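Local coordinates for protein phosphoribulokinase 1 (Rhodobacter sphaeroides, PDB 1A7J) that catalyses the ATP-dependent phosphorylation of D-ribulose 5-phosphate to D-ribulose 1,5-bisphosphate, the step of the Calvin cycle that regenerates the carbon dioxide acceptor, at residues A50-E55 with F67-Y72; R82-Y87 with H126-E131; E161-I166 with W222-D227; V232-N237 with R257-V262. One frame throughout, in Å; residues are numbered along the deposited sequence.

Contact 1: residues A50-E55 with F67-Y72; sequences ADMKAE and FSHFSY. With SO4 (sulfate ion), chain B.
Met52 swings CG anti to its backbone N (chi1 171°) and then bends at chi2 (100°), which carries SD and CE off helix 49-62 toward the turn at Ser68-Ser71; Phe67, with its CG also anti to N, sends its ring to meet them from the opposite direction. The result is a Met-aromatic contact between a helix and the loop that follows it in this P-loop kinase, with Met52 SD 4.9 Å from the centroid of the Phe67 ring and oblique to it. Met52 CE rests obliquely against the same ring, 3.3 Å from Phe67 CE2. The sulfur serves a second ring as well: Met52 SD sits over one face of His69, 4.3 Å from the ring centroid. Glu55 adds its aliphatic part, with CG 3.6 Å from Phe67 CE2, while its carboxylate turns to Arg58 and Arg59 in salt bridges. Arg59 also makes a cation-pi contact with Phe67.

The loop contains a type I beta turn from Ser68 to Ser71. Ser68 O accepts hydrogen bonds from both Ser71 N and, at 2.8 Å, Ser71 OG. Ser68 reaches near Arg187 of the catalytic site, so the turn borders the active centre. There His69 holds a sulfate, probably from the crystallisation liquor: its backbone N gives a weak bond to O1, and at the ring edge His69 ND1 donates to sulfate O3 at 3.1 Å.

Contact 2: residues R82-Y87 with H126-E131; sequences RVFREY and HLLFYE
The ring of Tyr87 has Leu128 CB over the centre of one face, a CH-pi contact with the carbon 3.5 Å from the centroid and only 4° off the ring normal. The ring of Phe84 is used at its edge instead: Tyr130 CB lies in its plane, 3.5 Å from Phe84 CZ, and the same edge points toward the face of Tyr130. These two rings form an offset edge-to-face pair, planes at 88° and centroids 5.7 Å apart.

Between the aromatic groups stands Leu128. Its CG is anti to the backbone N (chi1 161°), which projects the isobutyl group at the helix; there CD2 packs obliquely on the Phe84 ring, 3.7 Å from Phe84 CE1, and also meets CB and CG of Tyr87. One branched side chain thus touches two aromatic residues spaced three apart on the helix. Tyr87 reaches past it to the strand backbone, where CZ comes to 3.3 Å from Leu128 N. Its hydroxyl lies against the Leu127 peptide at angles too poor for a hydrogen bond; the side-chain contacts of the pair of segments are apolar.

The axes of segments 82-87 and 127-131 run roughly antiparallel and approach to 10.1 Å, the helix lying against the sheet as helices do in P-loop kinases. Strand 127-132 itself is interior, flanked by strands 36-40 and 7-11, and Ile7 and Val37 from these neighbours extend the apolar surface under Tyr87 and Leu128. On the other side of the strand, Leu127 and Phe129 turn to helix 21-32.

Contact 3: residues E161-I166 with W222-D227; sequences EWIQKI and WIPTAD. With SO4 (sulfate ion), chain B.
A single methyl does most of the touching here: Ile163 CG2 meets three successive residues of the loop, Trp222, Ile223 and Pro224, at nearly equal separations. Ile163 CG2 lies 3.9 Å from Trp222 O, and the same methyl is 4.1 Å from Pro224 CD, so it rests against the backbone and the proline ring at once. A chi1 of -68° puts Ile163 CG1 beside the backbone N and CG2 anti to it, on the loop side. The next residue, Gln164, touches Ile223 CG2 with its CG at 4.0 Å, the two side chains crossing at about a right angle.

Helix 158-168 is thereby joined to the loop that leads into strand 229-235, and Leu160 and His167 of the same helix add to the seat of Ile223. Lys165, a catalytic-site residue, leaves the helix away from the loop, and at its far end NZ forms a salt bridge with Asp169 and a weak bond to sulfate O4 at 3.4 Å.

The helix therefore divides its labour: one side presents charge to the catalytic site, the other meets the loop through aliphatic carbon. With van der Waals contacts alone between the segments, shape rather than directional bonding sets how they fit.

Contact 4: residues V232-N237 with R257-V262; sequences VIRFRN and RANSIV
Ile233 and Ile261 form the hydrogen-bonded pair of this antiparallel ladder: Ile233 N donates a hydrogen bond to Ile261 O at 2.8 Å, nearly straight at 174°, and Ile261 N returns the bond to Ile233 O at 2.9 Å. Further along, Phe235 N donates to Asn259 O at 3.2 Å, where the second segment leaves its type I turn (Arg257 to Ser260). The Asn259 amide adds a weak bond from ND2 to Phe235 O, so this residue holds the backbone of Phe235 by both its N-H and its carbonyl. Ser260 CA also approaches Ile233 O, a CA-H...O contact of 3.2 Å within the ladder.

On one face, Ile233 and Ile261 lie side by side and point the same way, with Ile261 CG2 3.6 Å from Ile233 CB. Ile261 CG2, set between its own backbone N and carbonyl carbon, is the methyl brought to its neighbour, while Ile261 CG1 extends away. Ala271 and Ile275 of helix 268-284 pack on Ile233. The other face carries Val232, Arg234, Ser260 and Val262; there Arg234 lays its CG 3.6 Å from Ser260 CB and runs on past Asn259 ND2, guanidinium and amide planes 80° apart.

Val232 and Arg234 pair with Val262 and Ser260 as non-hydrogen-bonded partners on either side of the isoleucines. Strand 229-235 also bonds to strand 204-210, and Val262 to Trp254 on the edge strand, so the ladder belongs to the antiparallel part of the mixed central sheet, which continues the parallel strands of the P-loop kinase core.

How the contacts relate
Contacts 2 and 4 are buried and reach the same mixed sheet, one where a helix covers its parallel strands and the other between antiparallel strands; their centres are 27 Å apart. Aromatic and aliphatic packing carries contact 2, backbone hydrogen bonds carry contact 4. Contact 1 is also buried but joins a helix to a loop; contact 3, the surface one, does so too, by a few aliphatic contacts. Those two share the sulfate, His69 from one and Lys165 from the other, and meet directly where Phe70 CZ packs 4.0 Å from Glu161 OE2. Contact 4 lies away from the annotated sites, whereas contact 1 borders the catalytic site and contact 3 supplies Lys165 to it.

Contact 1: residues A50-E55 with F67-Y72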
# COMPACT_ATOMS: atom_id res chain seq x y z
N ALA A 50 21.69 -6.28 3.19
CA ALA A 50 23.09 -6.10 2.82
C ALA A 50 23.21 -5.82 1.34
O ALA A 50 23.83 -4.84 0.95
CB ALA A 50 23.89 -7.32 3.17
N ASP A 51 22.52 -6.62 0.54
CA ASP A 51 22.57 -6.52 -0.91
C ASP A 51 22.16 -5.14 -1.40
O ASP A 51 22.76 -4.59 -2.33
CB ASP A 51 21.68 -7.58 -1.54
CG ASP A 51 22.33 -8.95 -1.55
OD1 ASP A 51 23.46 -9.07 -1.04
OD2 ASP A 51 21.71 -9.90 -2.07
N MET A 52 21.17 -4.57 -0.73
CA MET A 52 20.63 -3.29 -1.15
C MET A 52 21.54 -2.19 -0.69
O MET A 52 21.91 -1.31 -1.47
CB MET A 52 19.23 -3.11 -0.58
CG MET A 52 18.64 -1.73 -0.78
SD MET A 52 17.47 -1.62 -2.14
CE MET A 52 17.42 0.19 -2.34
N LYS A 53 21.99 -2.29 0.56
CA LYS A 53 22.85 -1.28 1.17
C LYS A 53 24.10 -1.22 0.31
O LYS A 53 24.65 -0.15 0.04
CB LYS A 53 23.21 -1.68 2.61
CG LYS A 53 22.02 -1.66 3.61
CD LYS A 53 21.52 -0.23 3.95
CE LYS A 53 20.13 -0.21 4.62
NZ LYS A 53 20.18 -0.46 6.11
N ALA A 54 24.41 -2.37 -0.28
CA ALA A 54 25.55 -2.51 -1.17
C ALA A 54 25.19 -2.00 -2.55
O ALA A 54 25.98 -1.25 -3.15
CB ALA A 54 25.95 -3.97 -1.24
N GLU A 55 23.97 -2.31 -2.99
CA GLU A 55 23.52 -1.86 -4.30
C GLU A 55 23.51 -0.35 -4.39
O GLU A 55 23.77 0.21 -5.45
CB GLU A 55 22.12 -2.40 -4.58
CG GLU A 55 21.61 -2.03 -5.95
CD GLU A 55 22.33 -2.74 -7.06
OE1 GLU A 55 23.09 -3.68 -6.77
OE2 GLU A 55 22.11 -2.40 -8.23
N PHE A 67 18.45 5.58 -6.88
CA PHE A 67 17.97 4.25 -6.51
C PHE A 67 17.38 4.21 -5.09
O PHE A 67 17.97 4.76 -4.14
CB PHE A 67 19.11 3.24 -6.63
CG PHE A 67 18.65 1.82 -6.55
CD1 PHE A 67 17.79 1.31 -7.51
CD2 PHE A 67 19.04 1.02 -5.49
CE1 PHE A 67 17.31 0.04 -7.41
CE2 PHE A 67 18.56 -0.25 -5.37
CZ PHE A 67 17.70 -0.75 -6.32
N SER A 68 16.21 3.58 -4.96
CA SER A 68 15.58 3.37 -3.65
C SER A 68 14.56 2.27 -3.75
O SER A 68 14.22 1.84 -4.85
CB SER A 68 14.88 4.63 -3.17
OG SER A 68 13.85 5.03 -4.06
N HIS A 69 13.95 1.96 -2.61
CA HIS A 69 12.91 0.94 -2.48
C HIS A 69 11.64 1.21 -3.29
O HIS A 69 10.73 0.39 -3.29
CB HIS A 69 12.52 0.78 -1.02
CG HIS A 69 13.29 -0.27 -0.30
ND1 HIS A 69 13.91 -0.05 0.91
CD2 HIS A 69 13.58 -1.55 -0.65
CE1 HIS A 69 14.57 -1.14 1.27
NE2 HIS A 69 14.38 -2.06 0.35
N PHE A 70 11.55 2.41 -3.83
CA PHE A 70 10.44 2.82 -4.67
C PHE A 70 10.67 2.42 -6.13
O PHE A 70 9.71 2.16 -6.86
CB PHE A 70 10.27 4.34 -4.58
CG PHE A 70 9.64 4.83 -3.29
CD1 PHE A 70 8.79 4.02 -2.55
CD2 PHE A 70 9.84 6.14 -2.87
CE1 PHE A 70 8.14 4.50 -1.42
CE2 PHE A 70 9.20 6.64 -1.74
CZ PHE A 70 8.34 5.81 -1.01
N SER A 71 11.93 2.44 -6.58
CA SER A 71 12.22 2.12 -7.97
C SER A 71 11.74 0.69 -8.27
O SER A 71 11.75 -0.16 -7.39
CB SER A 71 13.72 2.21 -8.25
OG SER A 71 14.37 3.08 -7.36
N TYR A 72 11.35 0.44 -9.53
CA TYR A 72 10.98 -0.90 -10.00
C TYR A 72 12.15 -1.89 -9.95
O TYR A 72 11.94 -3.10 -9.83
CB TYR A 72 10.50 -0.84 -11.45
CG TYR A 72 9.37 0.13 -11.73
CD1 TYR A 72 8.24 0.16 -10.94
CD2 TYR A 72 9.39 0.93 -12.86
CE1 TYR A 72 7.15 0.95 -11.28
CE2 TYR A 72 8.31 1.72 -13.20
CZ TYR A 72 7.19 1.73 -12.41
OH TYR A 72 6.11 2.52 -12.73
S SO4 B . 14.71 3.49 1.42
O1 SO4 B . 15.42 3.18 0.21
O2 SO4 B . 13.30 3.58 1.15
O3 SO4 B . 14.95 2.45 2.38
O4 SO4 B . 15.18 4.72 1.95

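Contact 2: residues R82-Y87 with H126-E131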
# COMPACT_ATOMS: atom_id res chain seq x y z
N ARG A 82 3.47 -12.34 -11.95
CA ARG A 82 3.23 -13.73 -12.29
C ARG A 82 2.27 -14.30 -11.29
O ARG A 82 1.30 -14.92 -11.69
CB ARG A 82 4.49 -14.54 -12.29
N VAL A 83 2.47 -13.96 -10.02
CA VAL A 83 1.63 -14.49 -8.95
C VAL A 83 0.19 -13.97 -8.99
O VAL A 83 -0.75 -14.72 -8.74
CB VAL A 83 2.22 -14.21 -7.57
CG1 VAL A 83 1.26 -14.65 -6.51
CG2 VAL A 83 3.50 -14.98 -7.39
N PHE A 84 0.03 -12.70 -9.33
CA PHE A 84 -1.29 -12.14 -9.52
C PHE A 84 -1.98 -12.82 -10.69
O PHE A 84 -3.16 -13.17 -10.60
CB PHE A 84 -1.19 -10.64 -9.78
CG PHE A 84 -1.18 -9.81 -8.53
CD1 PHE A 84 -0.92 -10.38 -7.30
CD2 PHE A 84 -1.56 -8.47 -8.58
CE1 PHE A 84 -1.06 -9.64 -6.13
CE2 PHE A 84 -1.69 -7.73 -7.43
CZ PHE A 84 -1.46 -8.31 -6.20
N ARG A 85 -1.22 -13.05 -11.77
CA ARG A 85 -1.64 -13.87 -12.92
C ARG A 85 -2.12 -15.27 -12.49
O ARG A 85 -3.16 -15.74 -12.94
CB ARG A 85 -0.46 -14.03 -13.89
CG ARG A 85 -0.78 -13.89 -15.37
CD ARG A 85 0.25 -13.01 -16.08
NE ARG A 85 1.19 -13.76 -16.90
CZ ARG A 85 2.49 -13.91 -16.64
NH1 ARG A 85 2.96 -13.70 -15.41
NH2 ARG A 85 3.31 -14.42 -17.56
N GLU A 86 -1.35 -15.91 -11.62
CA GLU A 86 -1.60 -17.28 -11.20
C GLU A 86 -2.79 -17.41 -10.26
O GLU A 86 -3.54 -18.37 -10.35
CB GLU A 86 -0.36 -17.85 -10.51
CG GLU A 86 -0.12 -19.30 -10.80
CD GLU A 86 1.35 -19.62 -10.86
OE1 GLU A 86 1.95 -19.45 -11.95
OE2 GLU A 86 1.88 -20.04 -9.80
N TYR A 87 -2.94 -16.47 -9.34
CA TYR A 87 -4.11 -16.48 -8.47
C TYR A 87 -5.38 -16.41 -9.29
O TYR A 87 -6.25 -17.25 -9.15
CB TYR A 87 -4.09 -15.32 -7.50
CG TYR A 87 -5.07 -15.51 -6.40
CD1 TYR A 87 -4.76 -16.31 -5.31
CD2 TYR A 87 -6.37 -15.03 -6.50
CE1 TYR A 87 -5.69 -16.61 -4.35
CE2 TYR A 87 -7.32 -15.33 -5.54
CZ TYR A 87 -6.97 -16.12 -4.47
OH TYR A 87 -7.88 -16.40 -3.48
N HIS A 126 -10.97 -17.44 -1.15
CA HIS A 126 -12.00 -16.64 -1.80
C HIS A 126 -11.37 -15.47 -2.56
O HIS A 126 -11.94 -14.99 -3.54
CB HIS A 126 -12.99 -16.10 -0.72
CG HIS A 126 -14.14 -17.03 -0.39
ND1 HIS A 126 -14.16 -17.83 0.75
CD2 HIS A 126 -15.27 -17.36 -1.10
CE1 HIS A 126 -15.22 -18.63 0.70
NE2 HIS A 126 -15.91 -18.37 -0.41
N LEU A 127 -10.29 -14.92 -2.01
CA LEU A 127 -9.54 -13.86 -2.67
C LEU A 127 -8.12 -13.77 -2.17
O LEU A 127 -7.77 -14.35 -1.14
CB LEU A 127 -10.22 -12.51 -2.45
CG LEU A 127 -10.57 -12.16 -1.02
CD1 LEU A 127 -9.48 -11.30 -0.39
CD2 LEU A 127 -11.89 -11.42 -1.03
N LEU A 128 -7.27 -13.15 -2.98
CA LEU A 128 -5.93 -12.78 -2.53
C LEU A 128 -5.99 -11.33 -2.10
O LEU A 128 -6.86 -10.59 -2.55
CB LEU A 128 -4.90 -12.97 -3.68
CG LEU A 128 -3.52 -12.29 -3.71
CD1 LEU A 128 -2.65 -12.71 -2.53
CD2 LEU A 128 -2.82 -12.65 -5.00
N PHE A 129 -5.15 -10.97 -1.13
CA PHE A 129 -5.05 -9.61 -0.64
C PHE A 129 -3.60 -9.18 -0.69
O PHE A 129 -2.75 -9.85 -0.12
CB PHE A 129 -5.53 -9.54 0.79
CG PHE A 129 -5.44 -8.17 1.40
CD1 PHE A 129 -6.25 -7.14 0.93
CD2 PHE A 129 -4.59 -7.93 2.48
CE1 PHE A 129 -6.23 -5.88 1.53
CE2 PHE A 129 -4.56 -6.68 3.08
CZ PHE A 129 -5.38 -5.65 2.61
N TYR A 130 -3.34 -8.03 -1.28
CA TYR A 130 -1.98 -7.48 -1.33
C TYR A 130 -1.97 -6.11 -0.62
O TYR A 130 -2.89 -5.32 -0.79
CB TYR A 130 -1.56 -7.33 -2.79
CG TYR A 130 -0.27 -6.59 -2.99
CD1 TYR A 130 -0.24 -5.20 -3.06
CD2 TYR A 130 0.93 -7.28 -3.07
CE1 TYR A 130 0.95 -4.52 -3.20
CE2 TYR A 130 2.15 -6.60 -3.22
CZ TYR A 130 2.14 -5.22 -3.28
OH TYR A 130 3.32 -4.54 -3.46
N GLU A 131 -0.95 -5.86 0.21
CA GLU A 131 -0.67 -4.52 0.73
C GLU A 131 0.79 -4.11 0.47
O GLU A 131 1.73 -4.79 0.93
CB GLU A 131 -0.98 -4.46 2.24
CG GLU A 131 -0.75 -3.08 2.92
CD GLU A 131 -1.18 -3.02 4.39
OE1 GLU A 131 -1.12 -4.07 5.08
OE2 GLU A 131 -1.57 -1.92 4.86

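Contact 3: residues E161-I166 with W222-D227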
# COMPACT_ATOMS: atom_id res chain seq x y z
N GLU A 161 4.51 11.91 4.37
CA GLU A 161 5.29 10.72 4.07
C GLU A 161 6.70 10.93 4.59
O GLU A 161 7.18 10.12 5.37
CB GLU A 161 5.31 10.43 2.57
CG GLU A 161 5.63 8.97 2.19
CD GLU A 161 7.12 8.74 1.90
OE1 GLU A 161 7.73 9.57 1.19
OE2 GLU A 161 7.68 7.74 2.41
N TRP A 162 7.27 12.11 4.34
CA TRP A 162 8.60 12.45 4.84
C TRP A 162 8.69 12.38 6.36
O TRP A 162 9.66 11.87 6.88
CB TRP A 162 9.00 13.84 4.42
CG TRP A 162 9.03 14.07 2.97
CD1 TRP A 162 8.88 13.14 1.98
CD2 TRP A 162 9.40 15.28 2.33
NE1 TRP A 162 9.17 13.70 0.76
CE2 TRP A 162 9.49 15.01 0.94
CE3 TRP A 162 9.70 16.56 2.80
CZ2 TRP A 162 9.88 15.97 0.03
CZ3 TRP A 162 10.09 17.51 1.89
CH2 TRP A 162 10.18 17.21 0.51
N ILE A 163 7.76 13.01 7.07
CA ILE A 163 7.74 12.93 8.52
C ILE A 163 7.65 11.48 8.91
O ILE A 163 8.31 11.06 9.85
CB ILE A 163 6.50 13.63 9.10
CG1 ILE A 163 6.61 15.13 8.86
CG2 ILE A 163 6.35 13.33 10.60
CD1 ILE A 163 5.27 15.84 8.54
N GLN A 164 6.78 10.73 8.25
CA GLN A 164 6.63 9.32 8.57
C GLN A 164 7.94 8.59 8.34
O GLN A 164 8.31 7.71 9.11
CB GLN A 164 5.51 8.68 7.73
CG GLN A 164 4.17 8.61 8.46
CD GLN A 164 3.00 8.09 7.63
OE1 GLN A 164 3.17 7.60 6.51
NE2 GLN A 164 1.80 8.14 8.21
N LYS A 165 8.72 9.06 7.38
CA LYS A 165 9.94 8.37 6.99
C LYS A 165 11.11 8.79 7.87
O LYS A 165 11.88 7.96 8.32
CB LYS A 165 10.25 8.64 5.53
CG LYS A 165 11.64 8.30 5.14
CD LYS A 165 11.84 6.81 5.14
CE LYS A 165 13.26 6.44 4.75
NZ LYS A 165 13.59 4.99 4.96
N ILE A 166 11.20 10.09 8.13
CA ILE A 166 12.29 10.68 8.92
C ILE A 166 12.22 10.08 10.31
O ILE A 166 13.25 9.78 10.91
CB ILE A 166 12.15 12.21 9.01
CG1 ILE A 166 12.63 12.88 7.73
CG2 ILE A 166 13.00 12.75 10.10
CD1 ILE A 166 11.76 13.99 7.34
N TRP A 222 7.07 14.77 16.12
CA TRP A 222 6.30 13.52 16.04
C TRP A 222 5.31 13.47 14.90
O TRP A 222 5.19 14.41 14.12
CB TRP A 222 5.58 13.20 17.36
CG TRP A 222 4.93 14.37 18.00
CD1 TRP A 222 5.55 15.42 18.61
CD2 TRP A 222 3.52 14.53 18.25
NE1 TRP A 222 4.63 16.23 19.22
CE2 TRP A 222 3.38 15.71 19.02
CE3 TRP A 222 2.38 13.79 17.90
CZ2 TRP A 222 2.11 16.17 19.47
CZ3 TRP A 222 1.12 14.24 18.35
CH2 TRP A 222 1.00 15.42 19.12
N ILE A 223 4.78 12.29 14.67
CA ILE A 223 3.89 12.11 13.55
C ILE A 223 2.52 12.58 13.96
O ILE A 223 2.02 12.19 15.00
CB ILE A 223 3.82 10.63 13.13
CG1 ILE A 223 5.25 10.08 13.03
CG2 ILE A 223 3.13 10.50 11.80
CD1 ILE A 223 5.30 8.59 12.80
N PRO A 224 1.93 13.48 13.17
CA PRO A 224 0.51 13.80 13.24
C PRO A 224 -0.38 12.58 13.43
O PRO A 224 -0.45 11.72 12.56
CB PRO A 224 0.25 14.46 11.89
CG PRO A 224 1.55 15.09 11.54
CD PRO A 224 2.58 14.11 12.00
N THR A 225 -1.07 12.52 14.57
CA THR A 225 -1.93 11.39 14.92
C THR A 225 -3.14 11.34 14.00
O THR A 225 -3.41 12.27 13.29
CB THR A 225 -2.43 11.50 16.38
OG1 THR A 225 -3.23 12.67 16.54
CG2 THR A 225 -1.26 11.58 17.34
N ALA A 226 -3.93 10.28 14.08
CA ALA A 226 -5.18 10.25 13.33
C ALA A 226 -6.04 11.47 13.63
O ALA A 226 -6.62 12.06 12.73
CB ALA A 226 -5.97 8.98 13.64
N ASP A 227 -6.07 11.89 14.88
CA ASP A 227 -6.97 12.96 15.25
C ASP A 227 -6.59 14.26 14.58
O ASP A 227 -7.45 15.09 14.28
CB ASP A 227 -7.00 13.15 16.76
CG ASP A 227 -7.75 14.38 17.17
OD1 ASP A 227 -8.99 14.38 17.04
OD2 ASP A 227 -7.11 15.38 17.54
S SO4 B . 14.71 3.49 1.42
O1 SO4 B . 15.42 3.18 0.21
O2 SO4 B . 13.30 3.58 1.15
O3 SO4 B . 14.95 2.45 2.38
O4 SO4 B . 15.18 4.72 1.95

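Contact 4: residues V232-N237 with R257-V262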
# COMPACT_ATOMS: atom_id res chain seq x y z
N VAL A 232 -9.35 12.18 2.74
CA VAL A 232 -10.18 12.38 1.56
C VAL A 232 -10.38 11.02 0.93
O VAL A 232 -9.41 10.33 0.63
CB VAL A 232 -9.44 13.26 0.53
CG1 VAL A 232 -10.33 13.59 -0.59
CG2 VAL A 232 -8.91 14.52 1.19
N ILE A 233 -11.63 10.61 0.72
CA ILE A 233 -11.88 9.35 0.06
C ILE A 233 -12.51 9.65 -1.27
O ILE A 233 -13.62 10.14 -1.32
CB ILE A 233 -12.81 8.47 0.87
CG1 ILE A 233 -12.34 8.41 2.31
CG2 ILE A 233 -12.80 7.07 0.32
CD1 ILE A 233 -13.43 8.02 3.27
N ARG A 234 -11.72 9.57 -2.33
CA ARG A 234 -12.23 9.81 -3.67
C ARG A 234 -12.50 8.52 -4.44
O ARG A 234 -11.61 7.69 -4.57
CB ARG A 234 -11.27 10.67 -4.46
CG ARG A 234 -11.97 11.37 -5.58
CD ARG A 234 -11.05 11.83 -6.66
NE ARG A 234 -10.37 10.71 -7.24
CZ ARG A 234 -10.24 10.49 -8.53
NH1 ARG A 234 -10.59 11.42 -9.42
NH2 ARG A 234 -9.69 9.36 -8.92
N PHE A 235 -13.72 8.40 -4.98
CA PHE A 235 -14.11 7.30 -5.86
C PHE A 235 -13.88 7.63 -7.33
O PHE A 235 -14.54 8.52 -7.88
CB PHE A 235 -15.57 6.92 -5.66
CG PHE A 235 -15.92 6.52 -4.26
CD1 PHE A 235 -15.83 7.44 -3.21
CD2 PHE A 235 -16.31 5.22 -3.97
CE1 PHE A 235 -16.12 7.06 -1.91
CE2 PHE A 235 -16.59 4.83 -2.66
CZ PHE A 235 -16.49 5.76 -1.63
N ARG A 236 -13.06 6.82 -8.00
CA ARG A 236 -12.89 6.87 -9.46
C ARG A 236 -14.24 7.05 -10.15
O ARG A 236 -14.39 7.89 -11.03
CB ARG A 236 -12.25 5.55 -9.97
CG ARG A 236 -11.29 5.68 -11.16
CD ARG A 236 -11.38 4.51 -12.20
NE ARG A 236 -11.13 3.15 -11.68
CZ ARG A 236 -10.12 2.35 -12.05
NH1 ARG A 236 -9.03 2.87 -12.62
NH2 ARG A 236 -10.14 1.06 -11.74
N ASN A 237 -15.21 6.21 -9.79
CA ASN A 237 -16.56 6.34 -10.31
C ASN A 237 -17.56 6.19 -9.19
O ASN A 237 -17.61 5.15 -8.52
CB ASN A 237 -16.83 5.30 -11.40
CG ASN A 237 -18.26 5.37 -11.93
OD1 ASN A 237 -18.67 6.34 -12.56
ND2 ASN A 237 -19.00 4.29 -11.73
N ARG A 257 -16.12 17.41 -3.25
CA ARG A 257 -16.50 17.40 -4.67
C ARG A 257 -17.66 16.42 -4.77
O ARG A 257 -18.03 15.79 -3.78
CB ARG A 257 -15.34 16.93 -5.58
CG ARG A 257 -14.06 17.75 -5.44
CD ARG A 257 -13.63 18.46 -6.71
NE ARG A 257 -12.35 17.93 -7.15
CZ ARG A 257 -11.19 18.58 -7.12
NH1 ARG A 257 -11.13 19.87 -6.79
NH2 ARG A 257 -10.08 17.95 -7.47
N ALA A 258 -18.24 16.27 -5.96
CA ALA A 258 -19.39 15.38 -6.10
C ALA A 258 -18.98 13.94 -5.93
O ALA A 258 -19.82 13.07 -5.80
CB ALA A 258 -20.06 15.59 -7.44
N ASN A 259 -17.67 13.69 -5.94
CA ASN A 259 -17.14 12.34 -5.93
C ASN A 259 -16.12 12.07 -4.87
O ASN A 259 -15.42 11.07 -4.97
CB ASN A 259 -16.53 11.99 -7.29
CG ASN A 259 -15.14 12.59 -7.51
OD1 ASN A 259 -14.85 13.71 -7.10
ND2 ASN A 259 -14.34 11.89 -8.29
N SER A 260 -16.02 12.92 -3.85
CA SER A 260 -15.12 12.62 -2.73
C SER A 260 -15.62 13.07 -1.37
O SER A 260 -16.22 14.11 -1.24
CB SER A 260 -13.72 13.17 -3.00
OG SER A 260 -13.68 14.58 -3.00
N ILE A 261 -15.48 12.21 -0.38
CA ILE A 261 -15.96 12.53 0.95
C ILE A 261 -14.76 12.79 1.85
O ILE A 261 -13.74 12.09 1.74
CB ILE A 261 -16.81 11.35 1.51
CG1 ILE A 261 -17.44 11.71 2.86
CG2 ILE A 261 -15.97 10.13 1.62
CD1 ILE A 261 -18.57 10.77 3.32
N VAL A 262 -14.80 13.88 2.63
CA VAL A 262 -13.77 14.10 3.65
C VAL A 262 -14.24 13.60 5.01
O VAL A 262 -15.34 13.89 5.44
CB VAL A 262 -13.36 15.58 3.75
CG1 VAL A 262 -12.18 15.72 4.66
CG2 VAL A 262 -13.03 16.11 2.37